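Local coordinates for MOBA relate protein (Mycobacterium sp., PDB 2WAW) that is of unknown function but, as a MobA-like member of the GT-A clan, probably transfers a nucleotidyl group from a nucleoside triphosphate, at residues L49-G54 against L69-V74; R5-V10 against E97-M102. One frame throughout, in Å; residues are numbered along the deposited sequence.

Interaction 1 (L49-G54 against L69-V74)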
ATOM      1  N   LEU A  49       5.749  -8.517  -5.922  1.00 13.52           N
ATOM      2  CA  LEU A  49       5.613  -7.278  -5.208  1.00 13.50           C
ATOM      3  C   LEU A  49       6.068  -6.095  -6.047  1.00 15.31           C
ATOM      4  O   LEU A  49       7.166  -6.021  -6.410  1.00 16.08           O
ATOM      5  CB  LEU A  49       6.381  -7.327  -3.893  1.00 20.00           C
ATOM      6  CG  LEU A  49       6.353  -6.141  -2.941  1.00 20.00           C
ATOM      7  CD1 LEU A  49       4.940  -5.795  -2.560  1.00 20.00           C
ATOM      8  CD2 LEU A  49       7.140  -6.491  -1.711  1.00 20.00           C
ATOM      9  N   ILE A  50       5.147  -5.177  -6.276  1.00 14.14           N
ATOM     10  CA  ILE A  50       5.363  -3.963  -7.043  1.00 13.67           C
ATOM     11  C   ILE A  50       5.402  -2.748  -6.113  1.00 14.13           C
ATOM     12  O   ILE A  50       4.635  -2.649  -5.229  1.00 14.41           O
ATOM     13  CB  ILE A  50       4.208  -3.714  -8.021  1.00 16.26           C
ATOM     14  CG1 ILE A  50       4.139  -4.810  -9.086  1.00 16.53           C
ATOM     15  CG2 ILE A  50       4.290  -2.337  -8.636  1.00 17.97           C
ATOM     16  CD1 ILE A  50       2.930  -4.762  -9.881  1.00 15.53           C
ATOM     17  N   VAL A  51       6.363  -1.892  -6.328  1.00 13.56           N
ATOM     18  CA  VAL A  51       6.434  -0.635  -5.578  1.00 15.17           C
ATOM     19  C   VAL A  51       6.443   0.514  -6.565  1.00 15.26           C
ATOM     20  O   VAL A  51       7.219   0.508  -7.536  1.00 15.19           O
ATOM     21  CB  VAL A  51       7.713  -0.557  -4.720  1.00 15.54           C
ATOM     22  CG1 VAL A  51       7.677   0.677  -3.767  1.00 17.34           C
ATOM     23  CG2 VAL A  51       7.931  -1.860  -3.960  1.00 21.95           C
ATOM     24  N   THR A  52       5.567   1.500  -6.332  1.00 14.83           N
ATOM     25  CA  THR A  52       5.561   2.686  -7.197  1.00 14.01           C
ATOM     26  C   THR A  52       6.311   3.816  -6.521  1.00 13.82           C
ATOM     27  O   THR A  52       6.255   3.985  -5.293  1.00 15.29           O
ATOM     28  CB  THR A  52       4.131   3.172  -7.558  1.00 14.25           C
ATOM     29  OG1 THR A  52       3.490   3.647  -6.368  1.00 15.73           O
ATOM     30  CG2 THR A  52       3.276   2.028  -8.151  1.00 15.38           C
ATOM     31  N   LEU A  53       7.017   4.585  -7.339  1.00 15.02           N
ATOM     32  CA  LEU A  53       7.783   5.718  -6.851  1.00 13.15           C
ATOM     33  C   LEU A  53       7.567   6.879  -7.788  1.00 16.99           C
ATOM     34  O   LEU A  53       7.337   6.687  -8.988  1.00 15.43           O
ATOM     35  CB  LEU A  53       9.271   5.362  -6.791  1.00 15.02           C
ATOM     36  CG  LEU A  53       9.689   4.222  -5.865  1.00 16.42           C
ATOM     37  CD1 LEU A  53      11.166   3.929  -6.035  1.00 18.79           C
ATOM     38  CD2 LEU A  53       9.405   4.622  -4.470  1.00 15.84           C
ATOM     39  N   GLY A  54       7.656   8.088  -7.248  1.00 16.45           N
ATOM     40  CA  GLY A  54       7.437   9.283  -8.052  1.00 17.51           C
ATOM     41  C   GLY A  54       8.698  10.111  -8.236  1.00 20.41           C
ATOM     42  O   GLY A  54       9.778   9.571  -8.511  1.00 17.94           O
ATOM     43  N   LEU A  69      12.089  -6.665  -6.307  1.00 16.78           N
ATOM     44  CA  LEU A  69      10.802  -6.042  -6.430  1.00 17.18           C
ATOM     45  C   LEU A  69      10.610  -5.471  -7.828  1.00 18.61           C
ATOM     46  O   LEU A  69      11.555  -5.153  -8.459  1.00 18.69           O
ATOM     47  CB  LEU A  69      10.671  -4.927  -5.401  1.00 20.00           C
ATOM     48  CG  LEU A  69      10.965  -5.254  -3.953  1.00 20.00           C
ATOM     49  CD1 LEU A  69      10.632  -4.138  -3.066  1.00 20.00           C
ATOM     50  CD2 LEU A  69      10.351  -6.481  -3.481  1.00 20.00           C
ATOM     51  N   ASP A  70       9.376  -5.346  -8.290  1.00 17.27           N
ATOM     52  CA  ASP A  70       9.093  -4.652  -9.548  1.00 16.71           C
ATOM     53  C   ASP A  70       8.870  -3.180  -9.240  1.00 18.76           C
ATOM     54  O   ASP A  70       7.906  -2.820  -8.554  1.00 20.16           O
ATOM     55  CB  ASP A  70       7.870  -5.247 -10.243  1.00 16.99           C
ATOM     56  CG  ASP A  70       8.134  -6.636 -10.763  1.00 22.08           C
ATOM     57  OD1 ASP A  70       9.208  -6.846 -11.384  1.00 22.08           O
ATOM     58  OD2 ASP A  70       7.288  -7.522 -10.550  1.00 25.94           O
ATOM     59  N   ILE A  71       9.769  -2.349  -9.742  1.00 15.68           N
ATOM     60  CA  ILE A  71       9.770  -0.906  -9.466  1.00 16.70           C
ATOM     61  C   ILE A  71       9.101  -0.152 -10.602  1.00 17.62           C
ATOM     62  O   ILE A  71       9.546  -0.236 -11.756  1.00 19.85           O
ATOM     63  CB  ILE A  71      11.219  -0.395  -9.247  1.00 20.24           C
ATOM     64  CG1 ILE A  71      11.890  -1.140  -8.078  1.00 21.01           C
ATOM     65  CG2 ILE A  71      11.266   1.122  -9.076  1.00 19.72           C
ATOM     66  CD1 ILE A  71      11.091  -1.148  -6.754  1.00 31.64           C
ATOM     67  N   VAL A  72       8.051   0.600 -10.274  1.00 16.28           N
ATOM     68  CA  VAL A  72       7.256   1.288 -11.296  1.00 16.01           C
ATOM     69  C   VAL A  72       7.438   2.797 -11.049  1.00 17.43           C
ATOM     70  O   VAL A  72       7.073   3.299  -9.998  1.00 17.66           O
ATOM     71  CB  VAL A  72       5.785   0.847 -11.229  1.00 19.50           C
ATOM     72  CG1 VAL A  72       4.923   1.691 -12.155  1.00 20.44           C
ATOM     73  CG2 VAL A  72       5.664  -0.662 -11.591  1.00 18.20           C
ATOM     74  N   LEU A  73       8.058   3.498 -11.997  1.00 15.61           N
ATOM     75  CA  LEU A  73       8.408   4.912 -11.778  1.00 18.89           C
ATOM     76  C   LEU A  73       7.429   5.792 -12.530  1.00 19.98           C
ATOM     77  O   LEU A  73       7.165   5.556 -13.708  1.00 18.99           O
ATOM     78  CB  LEU A  73       9.839   5.209 -12.264  1.00 19.59           C
ATOM     79  CG  LEU A  73      10.995   4.333 -11.778  1.00 26.06           C
ATOM     80  CD1 LEU A  73      12.323   4.813 -12.353  1.00 28.49           C
ATOM     81  CD2 LEU A  73      11.056   4.315 -10.271  1.00 25.62           C
ATOM     82  N   VAL A  74       6.888   6.799 -11.855  1.00 20.05           N
ATOM     83  CA  VAL A  74       5.918   7.708 -12.472  1.00 19.34           C
ATOM     84  C   VAL A  74       6.313   9.172 -12.239  1.00 19.66           C
ATOM     85  O   VAL A  74       7.178   9.477 -11.405  1.00 18.75           O
ATOM     86  CB  VAL A  74       4.466   7.453 -11.985  1.00 19.13           C
ATOM     87  CG1 VAL A  74       4.035   6.006 -12.269  1.00 22.01           C
ATOM     88  CG2 VAL A  74       4.323   7.757 -10.488  1.00 18.01           C
TER
HETATM   89  O   HOH W   1       9.897   8.374 -10.983  1.00 34.55           O
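Leu-49 and Leu-69 run side by side and point the same way, their CD2 methyls 3.7 Å apart, near the start of strand 48-53 and just before the chain enters strand 70-73. The other branch of Leu-69 serves a different partner: CD1 crosses to Val-51 CG2 at 3.6 Å. There, chi1 of -171° sets CG1 anti to the backbone N, which puts CG2 beside that N, on the side of Leu-69. Leu-69 thus straddles two positions of strand 48-53, and its branching suits that place. Ile-71 leans back in a similar manner, its CD1 ending 4.0 Å from Val-51 CB, while its CG2 reaches Leu-53 CD1. On the face of Ile-50 and Thr-52, Ile-50 CG2 meets Val-72 CG2 at an angle, and Thr-52 lies alongside Val-72, its CG2 against Val-72 CB; its hydroxyl bonds instead with Ser-84 OG and Ala-12 N. Of the Asp-70 side chain, CB meets Ile-50 CG1, and OD2 is hydrogen-bonded to Gln-48 NE2. Beyond the last rung a water donates to both Gly-54 O and Val-74 O. A ladder of five parallel-sheet hydrogen bonds, among them Val-72 N to Val-51 O at 2.9 Å, satisfies the backbone, and branched apolar chains flank it on both faces, with no charged pair across the two segments.

Interaction 2 (R5-V10 against E97-M102)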
ATOM      1  N   ARG A   5      -1.185 -16.673  -5.982  1.00 17.29           N
ATOM      2  CA  ARG A   5      -1.904 -15.976  -7.068  1.00 16.11           C
ATOM      3  C   ARG A   5      -2.330 -14.557  -6.649  1.00 15.09           C
ATOM      4  O   ARG A   5      -3.388 -14.048  -7.033  1.00 15.83           O
ATOM      5  CB  ARG A   5      -3.070 -16.804  -7.591  1.00 16.20           C
ATOM      6  CG  ARG A   5      -2.632 -18.185  -8.017  1.00 16.90           C
ATOM      7  CD  ARG A   5      -3.685 -18.961  -8.759  1.00 27.81           C
ATOM      8  NE  ARG A   5      -3.088 -20.196  -9.266  1.00 35.41           N
ATOM      9  CZ  ARG A   5      -3.763 -21.234  -9.755  1.00 37.46           C
ATOM     10  NH1 ARG A   5      -5.091 -21.216  -9.812  1.00 39.43           N
ATOM     11  NH2 ARG A   5      -3.097 -22.299 -10.179  1.00 39.50           N
ATOM     12  N   VAL A   6      -1.475 -13.932  -5.851  1.00 13.91           N
ATOM     13  CA  VAL A   6      -1.696 -12.552  -5.407  1.00 12.68           C
ATOM     14  C   VAL A   6      -0.441 -11.698  -5.685  1.00 15.15           C
ATOM     15  O   VAL A   6       0.682 -12.100  -5.367  1.00 14.93           O
ATOM     16  CB  VAL A   6      -2.073 -12.469  -3.887  1.00 14.34           C
ATOM     17  CG1 VAL A   6      -2.286 -11.014  -3.495  1.00 16.28           C
ATOM     18  CG2 VAL A   6      -3.336 -13.269  -3.597  1.00 16.00           C
ATOM     19  N   THR A   7      -0.665 -10.504  -6.237  1.00 13.74           N
ATOM     20  CA  THR A   7       0.386  -9.498  -6.370  1.00 12.22           C
ATOM     21  C   THR A   7       0.165  -8.418  -5.328  1.00 14.52           C
ATOM     22  O   THR A   7      -0.943  -7.909  -5.207  1.00 13.23           O
ATOM     23  CB  THR A   7       0.369  -8.873  -7.775  1.00 13.88           C
ATOM     24  OG1 THR A   7       0.834  -9.849  -8.715  1.00 16.49           O
ATOM     25  CG2 THR A   7       1.291  -7.652  -7.833  1.00 15.90           C
ATOM     26  N   GLY A   8       1.208  -8.094  -4.572  1.00 13.55           N
ATOM     27  CA  GLY A   8       1.164  -6.946  -3.662  1.00 13.05           C
ATOM     28  C   GLY A   8       1.591  -5.687  -4.384  1.00 14.30           C
ATOM     29  O   GLY A   8       2.495  -5.725  -5.209  1.00 15.43           O
ATOM     30  N   VAL A   9       0.939  -4.563  -4.073  1.00 14.31           N
ATOM     31  CA  VAL A   9       1.269  -3.289  -4.696  1.00 13.82           C
ATOM     32  C   VAL A   9       1.403  -2.270  -3.560  1.00 15.73           C
ATOM     33  O   VAL A   9       0.432  -1.971  -2.867  1.00 13.81           O
ATOM     34  CB  VAL A   9       0.158  -2.810  -5.681  1.00 13.87           C
ATOM     35  CG1 VAL A   9       0.516  -1.419  -6.300  1.00 15.42           C
ATOM     36  CG2 VAL A   9      -0.108  -3.856  -6.800  1.00 15.90           C
ATOM     37  N   VAL A  10       2.613  -1.767  -3.372  1.00 13.55           N
ATOM     38  CA  VAL A  10       2.879  -0.739  -2.382  1.00 14.85           C
ATOM     39  C   VAL A  10       2.946   0.595  -3.117  1.00 15.31           C
ATOM     40  O   VAL A  10       3.859   0.824  -3.937  1.00 14.27           O
ATOM     41  CB  VAL A  10       4.199  -1.009  -1.654  1.00 13.73           C
ATOM     42  CG1 VAL A  10       4.534   0.136  -0.690  1.00 15.67           C
ATOM     43  CG2 VAL A  10       4.138  -2.305  -0.873  1.00 16.13           C
ATOM     44  N   GLU A  97      -4.784 -13.319  -9.274  1.00 15.44           N
ATOM     45  CA  GLU A  97      -6.254 -13.283  -9.239  1.00 17.39           C
ATOM     46  C   GLU A  97      -6.753 -11.932  -8.702  1.00 18.03           C
ATOM     47  O   GLU A  97      -7.913 -11.564  -8.869  1.00 17.66           O
ATOM     48  CB  GLU A  97      -6.807 -14.415  -8.347  1.00 17.67           C
ATOM     49  CG  GLU A  97      -6.729 -15.809  -8.977  1.00 21.93           C
ATOM     50  CD  GLU A  97      -7.036 -16.940  -7.992  1.00 22.39           C
ATOM     51  OE1 GLU A  97      -7.391 -16.673  -6.817  1.00 28.09           O
ATOM     52  OE2 GLU A  97      -6.925 -18.112  -8.414  1.00 30.90           O
ATOM     53  N   GLY A  98      -5.863 -11.212  -8.042  1.00 17.06           N
ATOM     54  CA  GLY A  98      -6.162  -9.869  -7.563  1.00 18.12           C
ATOM     55  C   GLY A  98      -4.896  -9.263  -7.006  1.00 17.26           C
ATOM     56  O   GLY A  98      -3.820  -9.897  -7.023  1.00 15.75           O
ATOM     57  N   ILE A  99      -5.019  -8.035  -6.514  1.00 15.84           N
ATOM     58  CA  ILE A  99      -3.901  -7.379  -5.875  1.00 14.29           C
ATOM     59  C   ILE A  99      -4.275  -7.012  -4.470  1.00 14.19           C
ATOM     60  O   ILE A  99      -5.454  -6.868  -4.162  1.00 15.19           O
ATOM     61  CB  ILE A  99      -3.449  -6.099  -6.620  1.00 15.22           C
ATOM     62  CG1 ILE A  99      -4.591  -5.041  -6.670  1.00 15.05           C
ATOM     63  CG2 ILE A  99      -2.859  -6.475  -8.002  1.00 14.75           C
ATOM     64  CD1 ILE A  99      -4.197  -3.707  -7.346  1.00 19.86           C
ATOM     65  N   VAL A 100      -3.258  -6.855  -3.636  1.00 13.24           N
ATOM     66  CA  VAL A 100      -3.406  -6.229  -2.337  1.00 14.23           C
ATOM     67  C   VAL A 100      -2.696  -4.886  -2.380  1.00 14.83           C
ATOM     68  O   VAL A 100      -1.506  -4.812  -2.726  1.00 14.61           O
ATOM     69  CB  VAL A 100      -2.842  -7.125  -1.206  1.00 13.98           C
ATOM     70  CG1 VAL A 100      -2.755  -6.357   0.138  1.00 15.74           C
ATOM     71  CG2 VAL A 100      -3.670  -8.392  -1.059  1.00 15.20           C
ATOM     72  N   LEU A 101      -3.437  -3.834  -2.041  1.00 13.19           N
ATOM     73  CA  LEU A 101      -2.957  -2.441  -2.061  1.00 12.35           C
ATOM     74  C   LEU A 101      -2.595  -1.953  -0.691  1.00 16.23           C
ATOM     75  O   LEU A 101      -3.380  -2.082   0.241  1.00 14.21           O
ATOM     76  CB  LEU A 101      -4.061  -1.522  -2.606  1.00 15.27           C
ATOM     77  CG  LEU A 101      -4.482  -1.626  -4.065  1.00 23.47           C
ATOM     78  CD1 LEU A 101      -5.694  -0.728  -4.280  1.00 24.65           C
ATOM     79  CD2 LEU A 101      -3.333  -1.222  -4.984  1.00 26.82           C
ATOM     80  N   MET A 102      -1.408  -1.373  -0.580  1.00 15.25           N
ATOM     81  CA  MET A 102      -1.056  -0.719   0.663  0.50 16.34           C
ATOM     82  C   MET A 102      -0.210   0.498   0.364  1.00 14.95           C
ATOM     83  O   MET A 102       0.268   0.690  -0.756  1.00 16.93           O
ATOM     84  CB  MET A 102      -0.330  -1.669   1.588  0.50 16.51           C
ATOM     85  CG  MET A 102       1.121  -1.797   1.276  0.50 15.35           C
ATOM     86  SD  MET A 102       1.822  -3.070   2.310  0.50 20.39           S
ATOM     87  CE  MET A 102       1.703  -4.503   1.227  0.50 15.06           C
TER
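Val-9 fits between Ile-99 and Leu-101 where two parallel strands pass through the middle of the sheet. Its CB lies 3.9 Å from Leu-101 CD2 and equally near Val-100 O. From there the two methyls part: chi1 of 178° sends CG1 anti to the backbone N, where it meets Leu-101 CD2 at 4.1 Å, and puts CG2 beside that N, 4.0 Å from both CB and CG2 of Ile-99. A short beta-branched chain suits this extended backbone, since each methyl fills the interior against a different neighbour. On the opposite face Val-10 CG2 touches Met-102 CG at 3.7 Å; the methionine has two conformers, so the course of its tip is doubtful. Gly-8, with no side chain on that face, passes Val-100 by backbone alone. The bonding is firm at Val-9 N to Val-100 O, 2.8 Å, but weak from Thr-7 N to Gly-98 O. At the solvent end Glu-97 N donates to Arg-5 O at 2.7 Å. There Glu-97 OE2 lies at the edge of the Arg-5 guanidinium, in its plane, in a long salt bridge to NH1 (3.9 Å), and OE1 has a weak, long pairing with Arg-122. Helix 33-42 packs on Val-10 and Met-102, helix 84-90 on Val-9, Ile-99 and Leu-101, while strand 134-142 flanks Val-100 and Leu-101, and strand 48-53 pairs with Gly-8 and Val-10 on the edge of strand 6-12 away from strand 98-103.

How the interactions relate
Both contacts belong to one mixed sheet, their centres about 13 Å apart. Strand 48-53 of interaction 1 adjoins strand 6-12 of interaction 2, where Ile-50 probably hydrogen-bonds through N to Gly-8 O and through O to Val-10 N. Four parallel strands therefore run in the order 70-73, 48-53, 6-12, 98-103, with interaction 1 at one border and interaction 2 further in. Along the chain, interaction 1 is nested inside the loop closed by interaction 2 and spans a beta-alpha-beta unit through helix 57-63. Helices 33-42 and 84-90 pack on both contacts, tying them into a Rossmann-like parallel half, consistent with the nucleotide-binding fold of the GT-A clan to which the sequence family belongs.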